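Local coordinates for protein farnesyl pyrophosphate synthase (Pseudomonas aeruginosa, PDB 3ZOU) that catalyses the transfer of isopentenyl units onto allylic diphosphates to make farnesyl diphosphate, and is captured here with geranyl diphosphate and magnesium, at residues D84-M89 and T100-F105; E74-Y79 and A119-V124; G156-D161 and R179-A184; R9-V14 and G44-P49. All blocks are in the same frame, centred on the assembly; numbering follows the deposited sequence.

Overall arrangement
A prenyl synthase illustrates how packing between helices and substrate chemistry share one scaffold. Along the chain, contact 4 closes first; contact 1 is then nested inside the loop closed by contact 2, and contact 3 follows. Helix 67-85 ties contacts 1 and 2 together, their centres about 18 Å apart. It also meets contact 4, since E74 forms a salt bridge with R46, while D84 of contact 1 reaches Q158 of contact 3. Contacts 1 and 3, with centres about 20 Å apart, supply the metal-binding and lysine sides of the geranyl diphosphate pocket. Contacts 1, 2 and 3 also touch the second subunit; contact 4 does not.

Contact 1. Residues D84-M89 and T100-F105; sequences DDLPAM and TTHRAF. With MG (magnesium ion), chain D; MG (magnesium ion), chain C; GPP (geranyl diphosphate), chain E.
The imidazole of H102 lies against the turn L86-M89, with P87 CD and L86 CA over the same face. The CD methylene makes a CH-pi contact, 3.9 Å from the ring centroid and 20° off the ring normal. Obliquely to the ring comes the carbonyl of D85, whose O lies 3.0 Å from H102 CE1, a close approach, consistent with a weak C-H...O attraction. The ring is brought there by the first torsion of H102, which sets CG between the backbone N and the carbonyl carbon (chi1 62°). D85 also meets the loop ahead of the short helix, D85 OD2 lying 3.4 Å from the methyl T100 CG2. One water then links the segments, donating to D85 OD2 and accepting from T101 N. The other carboxylate oxygen, OD1, is held by R95 in a salt bridge and takes a bond from a water bound to magnesium, so D85 acts as a second shell to the metals. In the first shell, D84 bridges two magnesium ions: OD2 binds one at 2.1 Å and OD1 the other at 2.2 Å. The diphosphate oxygen O1A joins the same two ions, and D90 completes the protein's share of the ligands. This is the first aspartate-rich motif, DDxxxxD, of the polyprenyl synthases, by which magnesium anchors an allylic diphosphate.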
# COMPACT_ATOMS: atom_id res chain seq x y z
N ASP A 84 -2.88 0.73 14.26
CA ASP A 84 -3.72 0.18 15.35
C ASP A 84 -3.41 0.93 16.67
O ASP A 84 -4.32 1.11 17.48
CB ASP A 84 -3.43 -1.29 15.53
CG ASP A 84 -4.26 -1.94 16.61
OD1 ASP A 84 -5.51 -2.12 16.44
OD2 ASP A 84 -3.70 -2.26 17.67
N ASP A 85 -2.20 1.36 16.89
CA ASP A 85 -1.81 1.97 18.14
C ASP A 85 -2.29 3.43 18.24
O ASP A 85 -2.28 4.02 19.31
CB ASP A 85 -0.30 1.95 18.29
CG ASP A 85 0.29 0.59 18.63
OD1 ASP A 85 -0.39 -0.25 19.23
OD2 ASP A 85 1.47 0.43 18.34
N LEU A 86 -2.64 4.03 17.10
CA LEU A 86 -2.99 5.46 17.09
C LEU A 86 -4.14 5.83 18.02
O LEU A 86 -4.99 5.03 18.27
CB LEU A 86 -3.37 5.91 15.68
CG LEU A 86 -2.30 5.84 14.61
CD1 LEU A 86 -2.90 6.10 13.25
CD2 LEU A 86 -1.20 6.85 14.90
N PRO A 87 -4.15 7.11 18.49
CA PRO A 87 -5.22 7.52 19.35
C PRO A 87 -6.62 7.24 18.84
O PRO A 87 -7.50 6.95 19.65
CB PRO A 87 -4.98 9.01 19.45
CG PRO A 87 -3.53 9.15 19.40
CD PRO A 87 -3.12 8.14 18.36
N ALA A 88 -6.85 7.32 17.53
CA ALA A 88 -8.18 7.09 16.98
C ALA A 88 -8.61 5.65 16.96
O ALA A 88 -9.76 5.31 16.73
CB ALA A 88 -8.26 7.63 15.59
N MET A 89 -7.63 4.75 17.16
CA MET A 89 -7.84 3.32 17.15
C MET A 89 -7.65 2.83 18.57
O MET A 89 -8.52 3.07 19.40
CB MET A 89 -6.86 2.61 16.19
CG MET A 89 -6.98 3.17 14.79
SD MET A 89 -7.69 1.98 13.64
CE MET A 89 -6.74 2.68 12.29
N THR A 100 5.15 3.64 21.69
CA THR A 100 4.60 3.51 20.30
C THR A 100 5.17 4.62 19.41
O THR A 100 5.72 5.63 19.85
CB THR A 100 3.08 3.51 20.35
OG1 THR A 100 2.65 4.63 21.09
CG2 THR A 100 2.57 2.25 20.94
N THR A 101 5.09 4.40 18.09
CA THR A 101 5.73 5.33 17.19
C THR A 101 5.17 6.73 17.29
O THR A 101 5.95 7.68 17.17
CB THR A 101 5.57 4.77 15.74
OG1 THR A 101 6.16 3.45 15.72
CG2 THR A 101 6.30 5.64 14.72
N HIS A 102 3.87 6.87 17.58
CA HIS A 102 3.29 8.20 17.64
C HIS A 102 3.78 8.98 18.92
O HIS A 102 3.66 10.19 18.98
CB HIS A 102 1.79 8.23 17.49
CG HIS A 102 1.04 7.50 18.54
ND1 HIS A 102 0.86 6.14 18.53
CD2 HIS A 102 0.42 7.96 19.66
CE1 HIS A 102 0.16 5.79 19.61
NE2 HIS A 102 -0.11 6.88 20.30
N ARG A 103 4.19 8.24 19.91
CA ARG A 103 4.79 8.81 21.13
C ARG A 103 6.25 9.10 20.97
O ARG A 103 6.71 10.14 21.46
CB ARG A 103 4.55 7.88 22.32
CG ARG A 103 3.11 7.74 22.76
CD ARG A 103 2.48 9.06 23.03
NE ARG A 103 1.21 8.89 23.76
CZ ARG A 103 0.13 9.65 23.63
NH1 ARG A 103 0.11 10.68 22.80
NH2 ARG A 103 -0.91 9.41 24.42
N ALA A 104 7.04 8.18 20.42
CA ALA A 104 8.43 8.38 20.14
C ALA A 104 8.72 9.54 19.14
O ALA A 104 9.75 10.25 19.23
CB ALA A 104 9.08 7.09 19.66
N PHE A 105 7.82 9.70 18.17
CA PHE A 105 7.94 10.72 17.18
C PHE A 105 6.77 11.62 17.34
O PHE A 105 6.77 12.48 18.23
CB PHE A 105 8.10 10.07 15.75
CG PHE A 105 9.36 9.31 15.57
CD1 PHE A 105 9.39 8.04 16.00
CD2 PHE A 105 10.52 9.87 15.00
CE1 PHE A 105 10.54 7.30 15.93
CE2 PHE A 105 11.68 9.11 14.86
CZ PHE A 105 11.69 7.83 15.37
MG MG D . -4.26 -2.85 19.59
MG MG C . -6.84 -3.08 17.90
C1 GPP E . -3.76 -5.63 16.35
O1 GPP E . -4.93 -6.17 17.02
C2 GPP E . -4.14 -5.15 14.99
C3 GPP E . -4.11 -5.95 13.89
C4 GPP E . -3.53 -7.30 14.04
C5 GPP E . -4.45 -5.47 12.56
C6 GPP E . -4.45 -3.93 12.53
C7 GPP E . -4.97 -3.52 11.23
C8 GPP E . -4.99 -2.30 10.72
C9 GPP E . -4.45 -0.99 11.34
C10 GPP E . -5.64 -2.40 9.38
PA GPP E . -5.19 -5.81 18.56
O1A GPP E . -5.42 -4.28 18.69
O2A GPP E . -6.36 -6.67 18.98
O3A GPP E . -3.85 -6.41 19.20
PB GPP E . -2.66 -5.65 20.01
O1B GPP E . -2.97 -4.17 19.87
O2B GPP E . -2.76 -6.12 21.44
O3B GPP E . -1.45 -6.16 19.22
O HOH W 1 3.23 2.22 17.13
O HOH W 2 -3.01 -1.32 20.24
O HOH W 3 -8.34 -3.80 19.23
O HOH W 4 -7.58 -4.57 16.42
O HOH W 5 -8.32 -1.65 17.33
O HOH W 6 -4.91 -3.12 21.53

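Contact 2. Residues E74-Y79 and A119-V124; sequences ELIHAY and ALAFEV
L75 and A121 face each other where the backbones of the two antiparallel segments come nearest, CA to CA, and the contacts around them fall into a few apolar kinds. Leucine and alanine meet first: L75 CB lies 3.8 Å from A121 CB, and a branch of the same leucine, CD1, reaches across to within 3.8 Å of A121 CA. The small methyl of A121 thus lets a large side chain rest almost on the opposite backbone. Between the leucines a methyl of one meets the branch point of the other, L75 CD1 lying 3.9 Å from L120 CG, with the two chains running obliquely past each other; L21 covers both from a loop. The segment axes come within 8.6 Å at an angle of 176°. Such nearly antiparallel neighbours belong to the all-helical prenyl synthase fold, in which long helices enclose the central substrate cavity, and the side chain of I76 is about 8 Å from the bound geranyl diphosphate. On the far side of A121 from the leucines, I76 bends its longer branch back over the interface (chi1 -66°, chi2 -63°), placing CD1 3.7 Å from A121 CB. An aliphatic-aromatic touch is made by the same atom: I76 CD1 is 4.2 Å from F122 CE2, set obliquely to the ring. Helix 135-149 packs on both of these side chains. The ring of F122 also stacks on F122 of the second subunit.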
# COMPACT_ATOMS: atom_id res chain seq x y z
N GLU A 74 6.15 -8.86 6.74
CA GLU A 74 6.50 -8.20 7.96
C GLU A 74 6.23 -6.70 7.88
O GLU A 74 5.81 -6.10 8.83
CB GLU A 74 7.94 -8.50 8.41
CG GLU A 74 8.17 -8.06 9.84
CD GLU A 74 7.37 -8.79 10.95
OE1 GLU A 74 6.83 -9.87 10.66
OE2 GLU A 74 7.37 -8.25 12.06
N LEU A 75 6.48 -6.15 6.70
CA LEU A 75 6.22 -4.72 6.49
C LEU A 75 4.74 -4.44 6.63
O LEU A 75 4.38 -3.40 7.22
CB LEU A 75 6.74 -4.28 5.15
CG LEU A 75 8.29 -4.18 5.12
CD1 LEU A 75 8.74 -4.13 3.68
CD2 LEU A 75 8.84 -3.01 5.91
N ILE A 76 3.90 -5.28 6.03
CA ILE A 76 2.46 -5.06 6.17
C ILE A 76 2.10 -5.15 7.68
O ILE A 76 1.28 -4.37 8.21
CB ILE A 76 1.63 -6.03 5.32
CG1 ILE A 76 1.85 -5.80 3.80
CG2 ILE A 76 0.13 -5.97 5.67
CD1 ILE A 76 1.43 -4.43 3.32
N HIS A 77 2.51 -6.21 8.32
CA HIS A 77 2.25 -6.42 9.71
C HIS A 77 2.67 -5.18 10.58
O HIS A 77 1.87 -4.64 11.32
CB HIS A 77 2.97 -7.68 10.21
CG HIS A 77 2.71 -7.98 11.65
ND1 HIS A 77 1.47 -8.10 12.21
CD2 HIS A 77 3.59 -8.12 12.66
CE1 HIS A 77 1.60 -8.35 13.49
NE2 HIS A 77 2.88 -8.35 13.78
N ALA A 78 3.87 -4.71 10.36
CA ALA A 78 4.42 -3.56 11.11
C ALA A 78 3.59 -2.32 10.88
O ALA A 78 3.26 -1.63 11.80
CB ALA A 78 5.85 -3.31 10.69
N TYR A 79 3.22 -2.07 9.60
CA TYR A 79 2.45 -0.82 9.31
C TYR A 79 1.10 -0.94 10.04
O TYR A 79 0.62 0.05 10.66
CB TYR A 79 2.28 -0.52 7.83
CG TYR A 79 0.85 -0.65 7.30
CD1 TYR A 79 -0.09 0.30 7.61
CD2 TYR A 79 0.44 -1.68 6.48
CE1 TYR A 79 -1.40 0.19 7.15
CE2 TYR A 79 -0.86 -1.81 6.04
CZ TYR A 79 -1.78 -0.88 6.36
OH TYR A 79 -3.06 -1.02 5.95
N ALA A 119 3.58 0.89 1.19
CA ALA A 119 4.13 1.00 -0.20
C ALA A 119 5.40 0.17 -0.37
O ALA A 119 5.52 -0.49 -1.39
CB ALA A 119 4.38 2.45 -0.58
N LEU A 120 6.23 0.22 0.66
CA LEU A 120 7.49 -0.52 0.55
C LEU A 120 7.25 -2.00 0.39
O LEU A 120 8.03 -2.69 -0.26
CB LEU A 120 8.35 -0.21 1.72
CG LEU A 120 9.74 -0.82 1.81
CD1 LEU A 120 10.53 -0.36 0.62
CD2 LEU A 120 10.39 -0.33 3.10
N ALA A 121 6.27 -2.54 1.10
CA ALA A 121 5.97 -3.97 1.03
C ALA A 121 5.78 -4.35 -0.44
O ALA A 121 6.22 -5.41 -0.92
CB ALA A 121 4.79 -4.34 1.87
N PHE A 122 4.99 -3.56 -1.15
CA PHE A 122 4.63 -3.82 -2.56
C PHE A 122 5.83 -3.55 -3.48
O PHE A 122 6.10 -4.34 -4.38
CB PHE A 122 3.35 -3.03 -2.96
CG PHE A 122 2.14 -3.51 -2.21
CD1 PHE A 122 1.64 -4.78 -2.45
CD2 PHE A 122 1.53 -2.75 -1.26
CE1 PHE A 122 0.49 -5.21 -1.78
CE2 PHE A 122 0.39 -3.19 -0.59
CZ PHE A 122 -0.08 -4.44 -0.81
N GLU A 123 6.64 -2.54 -3.14
CA GLU A 123 7.87 -2.32 -3.88
C GLU A 123 8.78 -3.52 -3.81
O GLU A 123 9.35 -3.90 -4.83
CB GLU A 123 8.61 -1.08 -3.29
CG GLU A 123 9.87 -0.74 -4.10
CD GLU A 123 10.58 0.46 -3.54
OE1 GLU A 123 10.04 1.31 -2.83
OE2 GLU A 123 11.81 0.51 -3.79
N VAL A 124 8.96 -4.09 -2.63
CA VAL A 124 9.87 -5.21 -2.43
C VAL A 124 9.45 -6.41 -3.28
O VAL A 124 10.29 -7.12 -3.86
CB VAL A 124 9.96 -5.53 -0.95
CG1 VAL A 124 10.46 -6.91 -0.65
CG2 VAL A 124 10.83 -4.49 -0.29

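Contact 3. Residues G156-D161 and R179-A184; sequences GGQAID and RHKTGA. With GPP (geranyl diphosphate), chain E.
Helices 156-161 and 179-184 cross at -143° with their axes only 7.2 Å apart, and the backbones come so close that G157 CA and K181 CA are 3.8 Å from each other. The lack of a side chain at G157 allows this, its CA lying directly against the neighbouring helix, 3.4 Å from H180 CB. On one flank I160 CD1 sits over a face of the H180 imidazole in a CH-pi contact, 4.1 Å from the ring centroid, while H180 ND1 bonds to the carbonyl of V176. On the other flank K181 passes over the glycine and carries its charge into the active site. Its chain is bent at the third torsion (chi3 75°), and the ammonium forms a 2.8 Å salt bridge from NZ to D161 OD2, meeting the carboxylate from above its plane, 52° out of it. The same NZ donates to the diphosphate oxygen O2A at 3.0 Å, so D161 probably holds the lysine in position for the diphosphate. Q158 lies beside the lysine in the geranyl diphosphate pocket: OE1 is 3.6 Å from K181 CD, and the aliphatic part of the glutamine packs along the geranyl chain. G157, Q158 and D161 are the fixed positions of the GQxxD motif, and K181 opens the KT pair, whose T182 places CG2 3.9 Å from GPP C4. Q158 NE2 bonds to D84, joining helix 154-163 to helix 67-85, and K181 reaches the pocket from helix 171-196, whose pi-type turn spans 179-183, while L29 of the second subunit packs on I160.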
# COMPACT_ATOMS: atom_id res chain seq x y z
N GLY A 156 -10.11 -4.87 6.40
CA GLY A 156 -11.51 -5.32 6.65
C GLY A 156 -11.67 -5.88 8.05
O GLY A 156 -12.60 -5.53 8.75
N GLY A 157 -10.75 -6.73 8.47
CA GLY A 157 -10.86 -7.26 9.81
C GLY A 157 -10.74 -6.24 10.89
O GLY A 157 -11.40 -6.36 11.93
N GLN A 158 -9.90 -5.24 10.71
CA GLN A 158 -9.78 -4.14 11.66
C GLN A 158 -11.11 -3.42 11.72
O GLN A 158 -11.54 -3.10 12.83
CB GLN A 158 -8.64 -3.22 11.30
CG GLN A 158 -8.42 -2.12 12.32
CD GLN A 158 -7.79 -2.50 13.66
OE1 GLN A 158 -7.78 -3.79 14.02
NE2 GLN A 158 -7.28 -1.58 14.40
N ALA A 159 -11.72 -3.19 10.59
CA ALA A 159 -13.05 -2.52 10.53
C ALA A 159 -14.09 -3.39 11.20
O ALA A 159 -14.93 -2.88 11.89
CB ALA A 159 -13.44 -2.20 9.11
N ILE A 160 -14.03 -4.69 11.02
CA ILE A 160 -15.03 -5.58 11.63
C ILE A 160 -14.82 -5.54 13.14
O ILE A 160 -15.82 -5.50 13.88
CB ILE A 160 -14.91 -7.02 11.09
CG1 ILE A 160 -15.35 -7.08 9.65
CG2 ILE A 160 -15.74 -8.00 11.92
CD1 ILE A 160 -14.99 -8.33 8.91
N ASP A 161 -13.57 -5.58 13.64
CA ASP A 161 -13.24 -5.48 15.08
C ASP A 161 -13.79 -4.17 15.65
O ASP A 161 -14.57 -4.15 16.65
CB ASP A 161 -11.75 -5.62 15.30
CG ASP A 161 -11.35 -5.86 16.75
OD1 ASP A 161 -12.19 -6.34 17.54
OD2 ASP A 161 -10.15 -5.74 17.03
N ARG A 179 -10.51 -14.28 11.13
CA ARG A 179 -10.07 -14.73 9.82
C ARG A 179 -9.64 -13.53 8.95
O ARG A 179 -8.71 -13.63 8.18
CB ARG A 179 -11.11 -15.60 9.12
CG ARG A 179 -11.30 -17.00 9.73
CD ARG A 179 -12.27 -17.92 8.94
NE ARG A 179 -13.01 -17.10 8.02
CZ ARG A 179 -14.31 -16.76 8.11
NH1 ARG A 179 -15.13 -17.29 9.05
NH2 ARG A 179 -14.77 -15.83 7.21
N HIS A 180 -10.32 -12.39 9.11
CA HIS A 180 -9.91 -11.21 8.34
C HIS A 180 -8.75 -10.50 9.03
O HIS A 180 -7.78 -10.17 8.35
CB HIS A 180 -11.11 -10.23 8.22
CG HIS A 180 -12.15 -10.70 7.27
ND1 HIS A 180 -13.06 -11.69 7.57
CD2 HIS A 180 -12.47 -10.27 6.02
CE1 HIS A 180 -13.86 -11.88 6.54
NE2 HIS A 180 -13.54 -11.02 5.59
N LYS A 181 -8.85 -10.26 10.33
CA LYS A 181 -7.94 -9.34 10.98
C LYS A 181 -6.53 -9.88 11.06
O LYS A 181 -5.55 -9.13 10.92
CB LYS A 181 -8.42 -8.98 12.37
CG LYS A 181 -7.62 -7.84 13.00
CD LYS A 181 -8.22 -7.34 14.26
CE LYS A 181 -7.97 -8.30 15.36
NZ LYS A 181 -8.13 -7.61 16.69
N THR A 182 -6.43 -11.16 11.38
CA THR A 182 -5.11 -11.82 11.39
C THR A 182 -5.00 -12.99 10.41
O THR A 182 -3.89 -13.23 9.89
CB THR A 182 -4.70 -12.23 12.80
OG1 THR A 182 -5.75 -13.00 13.35
CG2 THR A 182 -4.43 -11.05 13.67
N GLY A 183 -6.10 -13.68 10.09
CA GLY A 183 -6.02 -14.85 9.24
C GLY A 183 -5.53 -14.52 7.84
O GLY A 183 -4.73 -15.24 7.27
N ALA A 184 -6.00 -13.42 7.25
CA ALA A 184 -5.68 -13.17 5.88
C ALA A 184 -4.16 -13.06 5.67
O ALA A 184 -3.64 -13.58 4.68
CB ALA A 184 -6.37 -11.89 5.38
C1 GPP E . -3.76 -5.63 16.35
O1 GPP E . -4.93 -6.17 17.02
C2 GPP E . -4.14 -5.15 14.99
C3 GPP E . -4.11 -5.95 13.89
C4 GPP E . -3.53 -7.30 14.04
C5 GPP E . -4.45 -5.47 12.56
C6 GPP E . -4.45 -3.93 12.53
C7 GPP E . -4.97 -3.52 11.23
C8 GPP E . -4.99 -2.30 10.72
C9 GPP E . -4.45 -0.99 11.34
C10 GPP E . -5.64 -2.40 9.38
PA GPP E . -5.19 -5.81 18.56
O1A GPP E . -5.42 -4.28 18.69
O2A GPP E . -6.36 -6.67 18.98
O3A GPP E . -3.85 -6.41 19.20
PB GPP E . -2.66 -5.65 20.01
O1B GPP E . -2.97 -4.17 19.87
O2B GPP E . -2.76 -6.12 21.44
O3B GPP E . -1.45 -6.16 19.22

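Contact 4. Residues R9-V14 and G44-P49; sequences RCQARV and GKRVRP. With 6H6 (3-(2-oxo-1,3-benzoxazol-3(2H)-yl)propanoic acid), chain G.
The GGKRxRP sequence motif of the polyprenyl synthases leads into helix 47-58, and here Q11 of helix 3-19 grips it at G44. Q11 NE2 donates to G44 O at 2.8 Å with an N-H...O angle of 158°, arriving 38° above the carbonyl plane. The glutamine spans the gap because it is stretched out, CG anti to the backbone N (chi1 -177°) and the chain extended beyond. The amide also packs on the lysine, with Q11 NE2 3.5 Å from K45 CE. In relatives this motif contributes to the binding of isopentenyl diphosphate; in this crystal K45 and V47 also border the bound benzoxazolone fragment. K45 NZ lies 3.5 Å from its carboxylate oxygen OXT, and V47 CG2 is 3.8 Å from its ring atom C6. R46, the N-cap residue of the helix, turns the other way, toward helix 3-19. Its CG lies 3.6 Å from V14 CG1, and its guanidinium plane stands nearly perpendicular to the Q11 amide. Buried though it is, this charge is well met: NE forms a salt bridge with D15, NH1 another with E74, and NH2 bonds to the carbonyl of V40. A valine-proline contact continues the packing along helix 47-58, V14 CG1 lying 3.9 Å from P49 CB, with A70 of helix 67-85 also against V14.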
# COMPACT_ATOMS: atom_id res chain seq x y z
N ARG A 9 16.54 -18.20 13.71
CA ARG A 9 17.18 -18.13 12.39
C ARG A 9 16.37 -17.28 11.39
O ARG A 9 16.92 -16.43 10.65
CB ARG A 9 17.40 -19.51 11.77
CG ARG A 9 18.60 -20.27 12.32
CD ARG A 9 19.11 -21.33 11.31
NE ARG A 9 18.07 -22.04 10.55
CZ ARG A 9 17.63 -23.30 10.75
NH1 ARG A 9 18.12 -24.07 11.73
NH2 ARG A 9 16.69 -23.80 9.96
N CYS A 10 15.05 -17.49 11.38
CA CYS A 10 14.23 -16.69 10.47
C CYS A 10 14.24 -15.24 10.90
O CYS A 10 14.26 -14.34 10.01
CB CYS A 10 12.80 -17.22 10.49
SG CYS A 10 12.61 -18.84 9.72
N GLN A 11 14.20 -14.98 12.21
CA GLN A 11 14.21 -13.60 12.74
C GLN A 11 15.51 -12.91 12.31
O GLN A 11 15.49 -11.81 11.77
CB GLN A 11 14.08 -13.63 14.29
CG GLN A 11 14.01 -12.28 14.95
CD GLN A 11 13.95 -12.51 16.45
OE1 GLN A 11 14.87 -13.10 17.00
NE2 GLN A 11 12.88 -12.12 17.10
N ALA A 12 16.65 -13.57 12.51
CA ALA A 12 17.90 -12.92 12.16
C ALA A 12 17.97 -12.60 10.67
O ALA A 12 18.47 -11.55 10.29
CB ALA A 12 19.08 -13.80 12.58
N ARG A 13 17.53 -13.52 9.84
CA ARG A 13 17.61 -13.38 8.40
C ARG A 13 16.74 -12.23 7.91
O ARG A 13 17.17 -11.34 7.18
CB ARG A 13 17.19 -14.66 7.76
CG ARG A 13 17.50 -14.67 6.29
CD ARG A 13 17.30 -15.94 5.49
NE ARG A 13 17.77 -15.57 4.17
CZ ARG A 13 19.01 -15.67 3.67
NH1 ARG A 13 19.99 -16.26 4.34
NH2 ARG A 13 19.25 -15.19 2.44
N VAL A 14 15.49 -12.25 8.34
CA VAL A 14 14.58 -11.18 7.91
C VAL A 14 14.96 -9.85 8.51
O VAL A 14 14.82 -8.81 7.83
CB VAL A 14 13.10 -11.53 8.13
CG1 VAL A 14 12.67 -11.36 9.56
CG2 VAL A 14 12.25 -10.69 7.16
N GLY A 44 10.45 -7.78 17.38
CA GLY A 44 9.39 -8.70 17.02
C GLY A 44 9.85 -10.09 16.71
O GLY A 44 10.96 -10.31 16.22
N LYS A 45 8.93 -11.02 16.91
CA LYS A 45 9.24 -12.44 16.76
C LYS A 45 9.19 -12.93 15.31
O LYS A 45 9.71 -14.01 14.99
CB LYS A 45 8.32 -13.28 17.63
CG LYS A 45 8.68 -13.07 19.12
CD LYS A 45 10.05 -13.69 19.37
CE LYS A 45 11.03 -12.76 20.05
NZ LYS A 45 10.77 -12.78 21.51
N ARG A 46 8.65 -12.13 14.41
CA ARG A 46 8.75 -12.44 13.00
C ARG A 46 8.06 -13.77 12.59
O ARG A 46 8.53 -14.52 11.78
CB ARG A 46 10.20 -12.41 12.44
CG ARG A 46 11.01 -11.18 12.77
CD ARG A 46 10.27 -9.87 12.45
NE ARG A 46 11.29 -8.88 12.59
CZ ARG A 46 11.05 -7.59 12.86
NH1 ARG A 46 9.82 -7.11 12.99
NH2 ARG A 46 12.07 -6.78 13.05
N VAL A 47 6.91 -14.04 13.21
CA VAL A 47 6.12 -15.20 12.87
C VAL A 47 5.73 -15.27 11.39
O VAL A 47 5.72 -16.32 10.75
CB VAL A 47 4.85 -15.28 13.71
CG1 VAL A 47 3.99 -16.47 13.29
CG2 VAL A 47 5.19 -15.32 15.17
N ARG A 48 5.37 -14.13 10.78
CA ARG A 48 4.98 -14.12 9.41
C ARG A 48 6.12 -14.37 8.42
O ARG A 48 5.99 -15.28 7.58
CB ARG A 48 4.19 -12.82 9.14
CG ARG A 48 2.82 -12.83 9.82
CD ARG A 48 2.26 -11.44 9.96
NE ARG A 48 1.06 -11.48 10.82
CZ ARG A 48 1.12 -11.54 12.14
NH1 ARG A 48 2.29 -11.53 12.79
NH2 ARG A 48 0.02 -11.62 12.84
N PRO A 49 7.32 -13.85 8.72
CA PRO A 49 8.52 -14.33 8.01
C PRO A 49 8.79 -15.84 8.18
O PRO A 49 9.08 -16.49 7.20
CB PRO A 49 9.60 -13.48 8.57
CG PRO A 49 8.90 -12.12 8.76
CD PRO A 49 7.55 -12.51 9.29
O 6H6 G . 10.88 -16.64 23.25
N1 6H6 G . 9.17 -19.02 20.28
O1 6H6 G . 10.28 -20.98 20.73
C2 6H6 G . 9.57 -20.26 20.01
O2 6H6 G . 9.09 -20.61 18.79
C3 6H6 G . 8.36 -19.58 18.33
C4 6H6 G . 7.65 -19.46 17.15
C5 6H6 G . 7.00 -18.25 16.95
C6 6H6 G . 7.06 -17.23 17.90
C7 6H6 G . 7.78 -17.34 19.08
C8 6H6 G . 8.42 -18.55 19.29
C9 6H6 G . 9.54 -18.28 21.48
C10 6H6 G . 10.95 -17.73 21.14
C11 6H6 G . 11.42 -16.66 22.12
OXT 6H6 G . 12.35 -15.91 21.73